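Adenylate cyclase (Hippeastrum hybrid cultivar, PDB 6YP4) chiefly hydrolyses triphosphate compounds as a magnesium-binding CYTH-family triphosphatase, although it was first taken for an adenylyl cyclase. Local coordinates at residues F36-T39 with L44-V47; S68-S73 with S77-D82; Q92-N97 with G102-K107; I110-V115 with V120-G125. All blocks are in the same frame, centred on the assembly; numbering follows the deposited sequence.

In the fold
The four contacts differ in burial and chemistry. Contact 1 is the most buried: the end of strand 26-39 meets the short helix 43-46 through a carboxylate on backbone N-H groups. Contact 2 is a partly buried beta hairpin of the same sheet, and its second strand reaches the magnesium site. Contacts 3 and 4 lie farther out and pack the helical region 88-118 and the loop after it. Contact 3 is mostly apolar. Contact 4 adds a salt bridge and a water to its apolar packing. Val120 of contact 4 touches Leu44 of contact 1, Phe37 touches contact 3, and the Asp82-Arg113 salt bridge ties contact 2 to contact 4.

Contact 1: residues F36-T39 with L44-V47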
loop_
_atom_site.group_PDB
_atom_site.type_symbol
_atom_site.label_atom_id
_atom_site.label_comp_id
_atom_site.label_asym_id
_atom_site.label_seq_id
_atom_site.Cartn_x
_atom_site.Cartn_y
_atom_site.Cartn_z
ATOM N N PHE A 36 5.143 -2.986 20.918
ATOM C CA PHE A 36 5.544 -1.623 21.246
ATOM C C PHE A 36 6.667 -1.607 22.280
ATOM O O PHE A 36 6.806 -2.527 23.098
ATOM C CB PHE A 36 4.350 -0.802 21.765
ATOM C CG PHE A 36 3.229 -0.696 20.782
ATOM C CD1 PHE A 36 2.245 -1.680 20.731
ATOM C CD2 PHE A 36 3.159 0.373 19.900
ATOM C CE1 PHE A 36 1.216 -1.606 19.820
ATOM C CE2 PHE A 36 2.137 0.447 18.979
ATOM C CZ PHE A 36 1.156 -0.536 18.947
ATOM N N PHE A 37 7.459 -0.533 22.237
ATOM C CA PHE A 37 8.704 -0.426 22.988
ATOM C C PHE A 37 8.888 0.997 23.493
ATOM O O PHE A 37 8.406 1.952 22.878
ATOM C CB PHE A 37 9.910 -0.827 22.108
ATOM C CG PHE A 37 9.788 -2.182 21.515
ATOM C CD1 PHE A 37 10.362 -3.272 22.150
ATOM C CD2 PHE A 37 9.079 -2.377 20.329
ATOM C CE1 PHE A 37 10.250 -4.533 21.612
ATOM C CE2 PHE A 37 8.953 -3.633 19.782
ATOM C CZ PHE A 37 9.536 -4.721 20.423
ATOM N N ASP A 38 9.593 1.129 24.621
ATOM C CA ASP A 38 9.853 2.415 25.260
ATOM C C ASP A 38 10.943 2.184 26.299
ATOM O O ASP A 38 11.322 1.044 26.580
ATOM C CB ASP A 38 8.586 2.992 25.906
ATOM C CG ASP A 38 8.655 4.501 26.116
ATOM O OD1 ASP A 38 9.776 5.057 26.089
ATOM O OD2 ASP A 38 7.584 5.135 26.321
ATOM N N THR A 39 11.461 3.279 26.856
ATOM C CA THR A 39 12.344 3.164 28.007
ATOM C C THR A 39 11.556 2.702 29.228
ATOM O O THR A 39 10.325 2.814 29.291
ATOM C CB THR A 39 13.005 4.496 28.346
ATOM O OG1 THR A 39 11.988 5.465 28.661
ATOM C CG2 THR A 39 13.878 4.986 27.198
ATOM N N LEU A 44 9.554 8.031 25.741
ATOM C CA LEU A 44 8.787 8.294 24.522
ATOM C C LEU A 44 7.337 8.635 24.842
ATOM O O LEU A 44 6.771 9.566 24.254
ATOM C CB LEU A 44 8.857 7.105 23.553
ATOM C CG LEU A 44 10.057 7.027 22.602
ATOM C CD1 LEU A 44 11.371 6.933 23.347
ATOM C CD2 LEU A 44 9.910 5.823 21.684
ATOM N N ALA A 45 6.719 7.897 25.770
ATOM C CA ALA A 45 5.353 8.220 26.179
ATOM C C ALA A 45 5.252 9.655 26.679
ATOM O O ALA A 45 4.264 10.347 26.407
ATOM C CB ALA A 45 4.877 7.245 27.255
ATOM N N SER A 46 6.280 10.127 27.391
ATOM C CA SER A 46 6.287 11.482 27.937
ATOM C C SER A 46 6.307 12.557 26.860
ATOM O O SER A 46 5.866 13.679 27.119
ATOM C CB SER A 46 7.487 11.674 28.866
ATOM O OG SER A 46 7.277 11.023 30.108
ATOM N N VAL A 47 6.814 12.253 25.670
ATOM C CA VAL A 47 6.793 13.200 24.565
ATOM C C VAL A 47 5.766 12.792 23.509
ATOM O O VAL A 47 5.840 13.243 22.362
ATOM C CB VAL A 47 8.195 13.381 23.957
ATOM C CG1 VAL A 47 9.187 13.785 25.033
ATOM C CG2 VAL A 47 8.649 12.104 23.270
#
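At the end of strand 26-39 of the CYTH domain, the carboxylate of Asp38 ties the strand to the short helix 43-46 that follows it. Both carboxylate oxygens take part. OD1 of Asp38 accepts from the backbone N of Leu44 at 3.0 Å. OD2 of Asp38 accepts from the N of Ala45 at 2.9 Å. Each donor arrives on the syn side of its oxygen, a little out of the carboxylate plane. OD1 of Asp38 is gripped a second time, on its anti side, by the N of the next residue, Thr39, at 2.6 Å. This last bond is more bent. The three bonds fix the rotation of the group, and the N-H groups at the start of the helix would probably stabilise its negative charge. Asp38 reaches them because its CG lies trans to the backbone N (chi1 -158°).

Leu44 runs past Asp38 in the opposite direction. Its CB comes within 3.4 Å of Asp38 OD1, while its branched end goes on into apolar surroundings made by Leu51, Phe127, Ile118 and Val120. The connection has a second tie, since Thr39 OG1 is hydrogen-bonded to the N of Asp43. Phe37 turns the end of its ring away from the helix and packs on Ile53 and Cys129. On the solvent side, the methyl CB of Ala45 rests 3.6 Å from Asp38 OD2.

Contact 2: residues S68-S73 with S77-D82; sequences SRPKLS and SHVEED. With MG (magnesium ion), chain D; MG (magnesium ion), chain C; GCP (phosphomethylphosphonic acid guanylate ester), chain B.
The carbonyl oxygen of Lys71 is met by several groups. His78 N bonds to it at 3.1 Å, from outside the carbonyl plane. The CA-H of Ser77 approaches the same Lys71 O (CA to O 3.4 Å), and a water donates to it weakly. In return, Lys71 N bonds to His78 O at 2.9 Å.

A second antiparallel hydrogen-bonded pair lies further along, where Ser68 N donates to Glu80 O at 2.7 Å. Strands 61-73 and 76-86 form a beta hairpin of the CYTH sheet, and a beta bulge interrupts it here. Arg69 and Pro70 together lie opposite Val79, and CB of Pro70 packs on CG2 of Val79 at 3.7 Å.

Arg69 and Glu80 form a salt bridge beside the bulge. NH2 of Arg69 reaches OE2 of Glu80 at 2.9 Å. The oxygen lies near the guanidinium plane, but the nitrogen stands above the carboxylate plane, and the two planes are 57° apart. NE of Arg69 adds a weak bond to OE1 of Glu80. CB of Ser68 covers part of one guanidinium face. Without the carboxylate, as with an alanine here, the Arg69 guanidinium would probably lose this counter-charge and be freer to turn.

Next in the strand, Glu81 belongs to the magnesium site. In one of its two modelled conformers, Glu81 OE1 bridges both magnesium ions, 2.2 Å from that of chain C and 2.5 Å from that of chain D, beside the bound GTP analogue.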
loop_
_atom_site.group_PDB
_atom_site.type_symbol
_atom_site.label_atom_id
_atom_site.label_comp_id
_atom_site.label_asym_id
_atom_site.label_seq_id
_atom_site.Cartn_x
_atom_site.Cartn_y
_atom_site.Cartn_z
ATOM N N SER A 68 4.233 10.246 16.407
ATOM C CA SER A 68 4.424 11.300 17.388
ATOM C C SER A 68 3.297 12.319 17.340
ATOM O O SER A 68 2.826 12.695 16.261
ATOM C CB SER A 68 5.758 12.010 17.171
ATOM O OG SER A 68 6.831 11.097 17.307
ATOM N N ARG A 69 2.893 12.773 18.531
ATOM C CA ARG A 69 1.905 13.820 18.768
ATOM C C ARG A 69 0.658 13.642 17.904
ATOM O O ARG A 69 0.415 14.454 17.000
ATOM C CB ARG A 69 2.547 15.189 18.532
ATOM C CG ARG A 69 3.594 15.535 19.589
ATOM C CD ARG A 69 4.462 16.719 19.210
ATOM N NE ARG A 69 5.279 16.442 18.031
ATOM C CZ ARG A 69 6.413 15.748 18.052
ATOM N NH1 ARG A 69 6.868 15.248 19.194
ATOM N NH2 ARG A 69 7.092 15.544 16.928
ATOM N N PRO A 70 -0.144 12.601 18.137
ATOM C CA PRO A 70 -1.367 12.429 17.341
ATOM C C PRO A 70 -2.450 13.414 17.750
ATOM O O PRO A 70 -2.537 13.839 18.904
ATOM C CB PRO A 70 -1.801 10.990 17.644
ATOM C CG PRO A 70 -1.112 10.630 18.899
ATOM C CD PRO A 70 0.162 11.408 18.949
ATOM N N LYS A 71 -3.289 13.766 16.778
ATOM C CA LYS A 71 -4.483 14.567 17.010
ATOM C C LYS A 71 -5.671 13.870 16.362
ATOM O O LYS A 71 -5.531 13.215 15.322
ATOM C CB LYS A 71 -4.335 15.993 16.454
ATOM C CG LYS A 71 -3.027 16.685 16.821
ATOM C CD LYS A 71 -3.170 18.204 16.795
ATOM C CE LYS A 71 -2.014 18.873 16.056
ATOM N NZ LYS A 71 -2.177 20.358 16.000
ATOM N N LEU A 72 -6.837 14.001 16.986
ATOM C CA LEU A 72 -8.028 13.291 16.533
ATOM C C LEU A 72 -9.250 14.128 16.872
ATOM O O LEU A 72 -9.442 14.496 18.036
ATOM C CB LEU A 72 -8.113 11.915 17.187
ATOM C CG LEU A 72 -9.255 11.015 16.736
ATOM C CD1 LEU A 72 -9.148 10.766 15.245
ATOM C CD2 LEU A 72 -9.207 9.712 17.504
ATOM N N SER A 73 -10.072 14.422 15.863
ATOM C CA SER A 73 -11.228 15.291 16.046
ATOM C C SER A 73 -12.224 15.037 14.927
ATOM O O SER A 73 -11.844 15.044 13.755
ATOM C CB SER A 73 -10.809 16.762 16.050
ATOM O OG SER A 73 -11.924 17.614 15.867
ATOM N N SER A 77 -8.009 12.212 11.640
ATOM C CA SER A 77 -6.751 11.996 12.340
ATOM C C SER A 77 -5.611 12.702 11.611
ATOM O O SER A 77 -5.547 12.679 10.380
ATOM C CB SER A 77 -6.452 10.495 12.451
ATOM O OG SER A 77 -5.253 10.265 13.166
ATOM N N HIS A 78 -4.734 13.358 12.376
ATOM C CA HIS A 78 -3.444 13.849 11.905
ATOM C C HIS A 78 -2.366 13.294 12.827
ATOM O O HIS A 78 -2.520 13.339 14.051
ATOM C CB HIS A 78 -3.340 15.387 11.922
ATOM C CG HIS A 78 -4.406 16.103 11.149
ATOM N ND1 HIS A 78 -5.686 16.287 11.631
ATOM C CD2 HIS A 78 -4.365 16.729 9.950
ATOM C CE1 HIS A 78 -6.393 16.971 10.750
ATOM N NE2 HIS A 78 -5.614 17.252 9.721
ATOM N N VAL A 79 -1.273 12.774 12.265
ATOM C CA VAL A 79 -0.186 12.278 13.108
ATOM C C VAL A 79 1.133 12.382 12.343
ATOM O O VAL A 79 1.174 12.214 11.122
ATOM C CB VAL A 79 -0.470 10.837 13.609
ATOM C CG1 VAL A 79 -0.386 9.811 12.483
ATOM C CG2 VAL A 79 0.464 10.460 14.762
ATOM N N GLU A 80 2.209 12.695 13.071
ATOM C CA GLU A 80 3.564 12.679 12.532
ATOM C C GLU A 80 4.120 11.267 12.646
ATOM O O GLU A 80 4.190 10.712 13.747
ATOM C CB GLU A 80 4.468 13.650 13.286
ATOM C CG GLU A 80 4.130 15.104 13.116
ATOM C CD GLU A 80 4.872 15.970 14.115
ATOM O OE1 GLU A 80 4.210 16.723 14.865
ATOM O OE2 GLU A 80 6.118 15.875 14.165
ATOM N N GLU A 81 4.533 10.686 11.524
ATOM C CA GLU A 81 5.041 9.326 11.554
ATOM C C GLU A 81 6.237 9.192 10.623
ATOM O O GLU A 81 6.429 9.974 9.688
ATOM C CB GLU A 81 3.948 8.303 11.195
ATOM C CG GLU A 81 3.826 7.939 9.719
ATOM C CD GLU A 81 2.486 7.266 9.393
ATOM O OE1 GLU A 81 1.697 7.025 10.332
ATOM O OE2 GLU A 81 2.209 6.995 8.202
ATOM N N ASP A 82 7.058 8.197 10.921
ATOM C CA ASP A 82 8.177 7.819 10.071
ATOM C C ASP A 82 8.261 6.311 10.206
ATOM O O ASP A 82 8.313 5.806 11.333
ATOM C CB ASP A 82 9.476 8.499 10.506
ATOM C CG ASP A 82 10.596 8.308 9.502
ATOM O OD1 ASP A 82 10.310 7.791 8.407
ATOM O OD2 ASP A 82 11.749 8.673 9.798
HETATM MG MG MG D . 2.975 4.916 10.439
HETATM MG MG MG C . -0.286 6.347 9.515
HETATM P PG GCP B . -4.179 2.864 12.648
HETATM O O1G GCP B . -5.553 3.449 12.777
HETATM O O2G GCP B . -4.213 1.371 12.887
HETATM O O3G GCP B . -3.253 3.527 13.638
HETATM C C3B GCP B . -3.590 3.179 10.948
HETATM P PB GCP B . -1.858 2.533 10.798
HETATM O O1B GCP B . -1.040 2.802 12.028
HETATM O O2B GCP B . -1.861 1.069 10.434
HETATM O O3A GCP B . -1.199 3.379 9.553
HETATM P PA GCP B . 0.220 2.870 8.896
HETATM O O1A GCP B . 1.063 4.113 8.669
HETATM O O2A GCP B . 0.894 1.964 9.904
HETATM O "O5'" GCP B . -0.077 2.011 7.473
HETATM C "C5'" GCP B . -1.381 2.055 6.909
HETATM C "C4'" GCP B . -1.735 3.510 6.379
HETATM O "O4'" GCP B . -0.595 4.181 5.555
HETATM C "C3'" GCP B . -2.725 3.429 5.575
HETATM O "O3'" GCP B . -3.662 4.504 5.835
HETATM C "C2'" GCP B . -2.108 3.458 4.016
HETATM O "O2'" GCP B . -2.944 4.251 3.092
HETATM C "C1'" GCP B . -0.901 3.874 4.050
HETATM N N9 GCP B . 0.026 2.795 3.523
HETATM C C8 GCP B . 0.648 1.962 4.365
HETATM N N7 GCP B . 1.406 1.108 3.653
HETATM C C5 GCP B . 1.250 1.415 2.356
HETATM C C6 GCP B . 1.792 0.866 1.195
HETATM O O6 GCP B . 2.543 -0.050 1.266
HETATM N N1 GCP B . 1.466 1.370 0.005
HETATM C C2 GCP B . 0.605 2.420 -0.075
HETATM N N2 GCP B . 0.322 2.886 -1.430
HETATM N N3 GCP B . 0.074 2.956 1.058
HETATM C C4 GCP B . 0.399 2.452 2.272
HETATM O O HOH W 1 -7.068 15.629 13.546
#

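Contact 3: residues Q92-N97 with G102-K107; sequences QEVTAN and GSLLEK
Glu93 stands over Leu104 at the outer margin of the contact. Its chain is stretched out past CG, and OE2 of Glu93 ends 3.7 Å from CD2 of Leu104. Nearer the backbone, CB of Glu93 lies 4.1 Å from the other methyl, CD1 of Leu104. The two side chains pass at a slant, and the charged end only borders the leucine methyl.

Val94 carries the centre. Its two methyls part company. CG2 of Val94 meets CD1 of Leu104 at 3.7 Å, with CB of Leu104 only slightly farther. The same CG2 touches Leu105, coming to 4.0 Å from its CG and lying about as close to both of its methyls. With chi1 at 169°, CG1 points opposite the backbone N, toward the ring of Phe37. CD1 of Leu104 also settles against the backbone, 3.7 Å from N of Val94.

Two successive helices of the CYTH domain, 88-96 and 101-104, meet here, with a short loop between them. Helix 88-96 lies against the beta-sheet: Val94 packs on Phe37 and Ile53, and Thr95 packs on Leu35 and Phe55. Just past the second helix, Leu105 has left helical geometry, and beyond the contact it touches Trp111.

Asn97 follows the end of the first helix. Its N still bonds to Glu93 O, at 3.0 Å, which closes the last helical turn. Its carbonyl O comes within 4.3 Å of CD1 of Leu104, on the exposed margin.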
loop_
_atom_site.group_PDB
_atom_site.type_symbol
_atom_site.label_atom_id
_atom_site.label_comp_id
_atom_site.label_asym_id
_atom_site.label_seq_id
_atom_site.Cartn_x
_atom_site.Cartn_y
_atom_site.Cartn_z
ATOM N N GLN A 92 12.395 -9.602 15.297
ATOM C CA GLN A 92 12.244 -10.625 16.333
ATOM C C GLN A 92 13.387 -10.587 17.342
ATOM O O GLN A 92 13.165 -10.814 18.541
ATOM C CB GLN A 92 12.141 -12.014 15.704
ATOM C CG GLN A 92 10.830 -12.288 14.923
ATOM C CD GLN A 92 9.616 -12.437 15.830
ATOM O OE1 GLN A 92 9.748 -12.490 17.044
ATOM N NE2 GLN A 92 8.437 -12.543 15.239
ATOM N N GLU A 93 14.618 -10.326 16.880
ATOM C CA GLU A 93 15.747 -10.199 17.804
ATOM C C GLU A 93 15.546 -9.024 18.749
ATOM O O GLU A 93 15.909 -9.094 19.932
ATOM C CB GLU A 93 17.073 -10.013 17.051
ATOM C CG GLU A 93 17.405 -11.019 15.955
ATOM C CD GLU A 93 18.805 -10.811 15.352
ATOM O OE1 GLU A 93 19.618 -11.755 15.376
ATOM O OE2 GLU A 93 19.090 -9.699 14.857
ATOM N N VAL A 94 15.022 -7.911 18.228
ATOM C CA VAL A 94 14.680 -6.777 19.079
ATOM C C VAL A 94 13.650 -7.190 20.114
ATOM O O VAL A 94 13.765 -6.847 21.296
ATOM C CB VAL A 94 14.171 -5.599 18.236
ATOM C CG1 VAL A 94 13.572 -4.545 19.146
ATOM C CG2 VAL A 94 15.311 -5.005 17.425
ATOM N N THR A 95 12.623 -7.917 19.686
ATOM C CA THR A 95 11.615 -8.371 20.634
ATOM C C THR A 95 12.235 -9.243 21.719
ATOM O O THR A 95 11.907 -9.097 22.903
ATOM C CB THR A 95 10.503 -9.116 19.895
ATOM O OG1 THR A 95 9.974 -8.281 18.862
ATOM C CG2 THR A 95 9.378 -9.485 20.854
ATOM N N ALA A 96 13.174 -10.118 21.348
ATOM C CA ALA A 96 13.755 -11.049 22.312
ATOM C C ALA A 96 14.658 -10.340 23.320
ATOM O O ALA A 96 14.684 -10.707 24.501
ATOM C CB ALA A 96 14.522 -12.145 21.581
ATOM N N ASN A 97 15.410 -9.332 22.885
ATOM C CA ASN A 97 16.337 -8.607 23.762
ATOM C C ASN A 97 16.249 -7.118 23.477
ATOM O O ASN A 97 17.113 -6.549 22.799
ATOM C CB ASN A 97 17.783 -9.080 23.578
ATOM C CG ASN A 97 17.960 -10.561 23.827
ATOM O OD1 ASN A 97 17.906 -11.023 24.967
ATOM N ND2 ASN A 97 18.206 -11.313 22.762
ATOM N N GLY A 102 19.502 -0.589 20.363
ATOM C CA GLY A 102 20.327 0.419 19.722
ATOM C C GLY A 102 21.393 -0.171 18.822
ATOM O O GLY A 102 21.719 0.396 17.776
ATOM N N SER A 103 21.963 -1.305 19.217
ATOM C CA SER A 103 22.919 -1.947 18.329
ATOM C C SER A 103 22.197 -2.682 17.201
ATOM O O SER A 103 22.647 -2.661 16.054
ATOM C CB SER A 103 23.828 -2.887 19.130
ATOM O OG SER A 103 23.095 -3.933 19.734
ATOM N N LEU A 104 21.051 -3.295 17.496
ATOM C CA LEU A 104 20.335 -4.038 16.467
ATOM C C LEU A 104 19.775 -3.111 15.391
ATOM O O LEU A 104 19.775 -3.460 14.201
ATOM C CB LEU A 104 19.210 -4.863 17.103
ATOM C CG LEU A 104 19.633 -6.033 17.994
ATOM C CD1 LEU A 104 18.436 -6.568 18.759
ATOM C CD2 LEU A 104 20.288 -7.134 17.198
ATOM N N LEU A 105 19.291 -1.930 15.785
ATOM C CA LEU A 105 18.681 -0.984 14.858
ATOM C C LEU A 105 19.601 0.191 14.514
ATOM O O LEU A 105 19.114 1.245 14.093
ATOM C CB LEU A 105 17.363 -0.470 15.442
ATOM C CG LEU A 105 16.350 -1.567 15.754
ATOM C CD1 LEU A 105 15.072 -1.041 16.370
ATOM C CD2 LEU A 105 16.042 -2.320 14.493
ATOM N N GLU A 106 20.919 0.030 14.672
ATOM C CA GLU A 106 21.831 1.172 14.600
ATOM C C GLU A 106 21.775 1.890 13.251
ATOM O O GLU A 106 21.981 3.109 13.189
ATOM C CB GLU A 106 23.254 0.703 14.908
ATOM C CG GLU A 106 24.328 1.751 14.742
ATOM C CD GLU A 106 24.970 1.705 13.364
ATOM O OE1 GLU A 106 25.424 2.766 12.886
ATOM O OE2 GLU A 106 25.021 0.610 12.762
ATOM N N LYS A 107 21.505 1.169 12.165
ATOM C CA LYS A 107 21.479 1.788 10.845
ATOM C C LYS A 107 20.110 2.333 10.453
ATOM O O LYS A 107 19.966 2.877 9.353
ATOM C CB LYS A 107 21.957 0.799 9.782
ATOM C CG LYS A 107 23.160 -0.027 10.191
ATOM C CD LYS A 107 23.625 -0.941 9.060
ATOM C CE LYS A 107 25.079 -1.347 9.263
ATOM N NZ LYS A 107 26.034 -0.263 8.883
#

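Contact 4: residues I110-V115 with V120-G125; sequences IWRRVV and VADDGG
The chain leaves helix 109-118 and runs back beside it, bringing the CA atoms of Val115 and Val120 to 5.3 Å, then makes a type I beta turn from Ala121 to Gly124. Gly124 has a positive phi (76°), and a CB there would crowd CH2 of Trp111.

Val120 is the apolar hub. Its CG2 lies 3.8 Å from CG1 of Val114 and 4.0 Å from CG2 of Val115. CG2 of Val115 also covers one face of the Trp111 ring near its rim, and Phe127 meets that ring edge-to-face. At the edge of the indole, NE1 of Trp111 makes a weak bond to Asp122 O at 3.5 Å. A water accepts from this NE1 at 3.1 Å and is also hydrogen-bonded to Asp122 O.

Arg112 starts away from the loop, but bends at chi2 (40°) and chi3 bring its guanidinium back. NH2 of Arg112 forms a salt bridge with OD1 of Asp122 at 2.7 Å. The bond is nearly straight and lies in the guanidinium plane. NH1 of Arg112 is hydrogen-bonded to Glu106 O. With a leucine here, the Asp122 carboxylate would probably be left without its counter-charge and Glu106 O without this donor.

The turn is therefore held to the helix in two ways, by valine packing on the buried side and, nearer the surface, by the Arg112-Asp122 pair and a water between Trp111 NE1 and Asp122 O.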
loop_
_atom_site.group_PDB
_atom_site.type_symbol
_atom_site.label_atom_id
_atom_site.label_comp_id
_atom_site.label_asym_id
_atom_site.label_seq_id
_atom_site.Cartn_x
_atom_site.Cartn_y
_atom_site.Cartn_z
ATOM N N ILE A 110 14.784 5.333 11.584
ATOM C CA ILE A 110 13.781 5.461 12.640
ATOM C C ILE A 110 14.443 5.442 14.005
ATOM O O ILE A 110 14.162 6.277 14.876
ATOM C CB ILE A 110 12.727 4.344 12.526
ATOM C CG1 ILE A 110 12.337 4.088 11.069
ATOM C CG2 ILE A 110 11.491 4.696 13.365
ATOM C CD1 ILE A 110 11.636 5.237 10.418
ATOM N N TRP A 111 15.325 4.465 14.235
ATOM C CA TRP A 111 16.077 4.473 15.483
ATOM C C TRP A 111 16.887 5.760 15.623
ATOM O O TRP A 111 16.955 6.345 16.711
ATOM C CB TRP A 111 16.990 3.253 15.567
ATOM C CG TRP A 111 17.821 3.265 16.796
ATOM C CD1 TRP A 111 19.184 3.387 16.879
ATOM C CD2 TRP A 111 17.343 3.172 18.136
ATOM N NE1 TRP A 111 19.575 3.369 18.205
ATOM C CE2 TRP A 111 18.454 3.237 18.997
ATOM C CE3 TRP A 111 16.076 3.032 18.699
ATOM C CZ2 TRP A 111 18.338 3.166 20.388
ATOM C CZ3 TRP A 111 15.956 2.955 20.082
ATOM C CH2 TRP A 111 17.079 3.024 20.909
ATOM N N ARG A 112 17.487 6.230 14.525
ATOM C CA ARG A 112 18.213 7.496 14.578
ATOM C C ARG A 112 17.304 8.627 15.048
ATOM O O ARG A 112 17.725 9.478 15.839
ATOM C CB ARG A 112 18.827 7.811 13.205
ATOM C CG ARG A 112 20.009 8.779 13.199
ATOM C CD ARG A 112 20.972 8.538 14.375
ATOM N NE ARG A 112 21.438 7.161 14.439
ATOM C CZ ARG A 112 22.001 6.626 15.522
ATOM N NH1 ARG A 112 22.400 5.357 15.521
ATOM N NH2 ARG A 112 22.162 7.355 16.625
ATOM N N ARG A 113 16.041 8.630 14.607
ATOM C CA ARG A 113 15.126 9.699 15.002
ATOM C C ARG A 113 14.738 9.583 16.471
ATOM O O ARG A 113 14.600 10.600 17.160
ATOM C CB ARG A 113 13.879 9.691 14.117
ATOM C CG ARG A 113 12.977 10.910 14.318
ATOM C CD ARG A 113 11.730 10.870 13.434
ATOM N NE ARG A 113 12.045 10.840 12.007
ATOM C CZ ARG A 113 11.733 11.809 11.151
ATOM N NH1 ARG A 113 11.091 12.890 11.572
ATOM N NH2 ARG A 113 12.059 11.695 9.870
ATOM N N VAL A 114 14.556 8.356 16.966
ATOM C CA VAL A 114 14.301 8.151 18.391
ATOM C C VAL A 114 15.397 8.818 19.212
ATOM O O VAL A 114 15.128 9.559 20.164
ATOM C CB VAL A 114 14.197 6.647 18.710
ATOM C CG1 VAL A 114 14.281 6.412 20.204
ATOM C CG2 VAL A 114 12.899 6.052 18.156
ATOM N N VAL A 115 16.652 8.601 18.818
ATOM C CA VAL A 115 17.781 9.135 19.574
ATOM C C VAL A 115 17.843 10.653 19.449
ATOM O O VAL A 115 17.929 11.370 20.452
ATOM C CB VAL A 115 19.093 8.479 19.108
ATOM C CG1 VAL A 115 20.284 9.115 19.812
ATOM C CG2 VAL A 115 19.053 6.967 19.333
ATOM N N VAL A 120 17.463 9.533 24.100
ATOM C CA VAL A 120 17.699 8.250 24.749
ATOM C C VAL A 120 19.148 7.818 24.535
ATOM O O VAL A 120 19.807 8.216 23.564
ATOM C CB VAL A 120 16.725 7.180 24.220
ATOM C CG1 VAL A 120 15.280 7.658 24.336
ATOM C CG2 VAL A 120 17.072 6.779 22.781
ATOM N N ALA A 121 19.655 7.011 25.469
ATOM C CA ALA A 121 20.996 6.458 25.335
ATOM C C ALA A 121 21.118 5.710 24.013
ATOM O O ALA A 121 20.233 4.933 23.642
ATOM C CB ALA A 121 21.305 5.529 26.513
ATOM N N ASP A 122 22.218 5.961 23.299
ATOM C CA ASP A 122 22.330 5.489 21.922
ATOM C C ASP A 122 22.304 3.967 21.825
ATOM O O ASP A 122 21.880 3.425 20.800
ATOM C CB ASP A 122 23.606 6.038 21.286
ATOM C CG ASP A 122 23.730 5.665 19.824
ATOM O OD1 ASP A 122 22.982 6.234 18.998
ATOM O OD2 ASP A 122 24.574 4.805 19.498
ATOM N N ASP A 123 22.736 3.262 22.873
ATOM C CA ASP A 123 22.816 1.804 22.824
ATOM C C ASP A 123 21.494 1.108 23.144
ATOM O O ASP A 123 21.365 -0.094 22.880
ATOM C CB ASP A 123 23.910 1.309 23.776
ATOM C CG ASP A 123 23.519 1.430 25.237
ATOM O OD1 ASP A 123 22.632 2.245 25.565
ATOM O OD2 ASP A 123 24.106 0.704 26.061
ATOM N N GLY A 124 20.520 1.819 23.713
ATOM C CA GLY A 124 19.203 1.252 23.937
ATOM C C GLY A 124 19.076 0.282 25.092
ATOM O O GLY A 124 18.062 -0.423 25.172
ATOM N N GLY A 125 20.060 0.222 25.998
ATOM C CA GLY A 125 19.972 -0.672 27.145
ATOM C C GLY A 125 18.797 -0.389 28.064
ATOM O O GLY A 125 18.487 -1.212 28.933
HETATM O O HOH W 2 22.667 3.160 18.003
#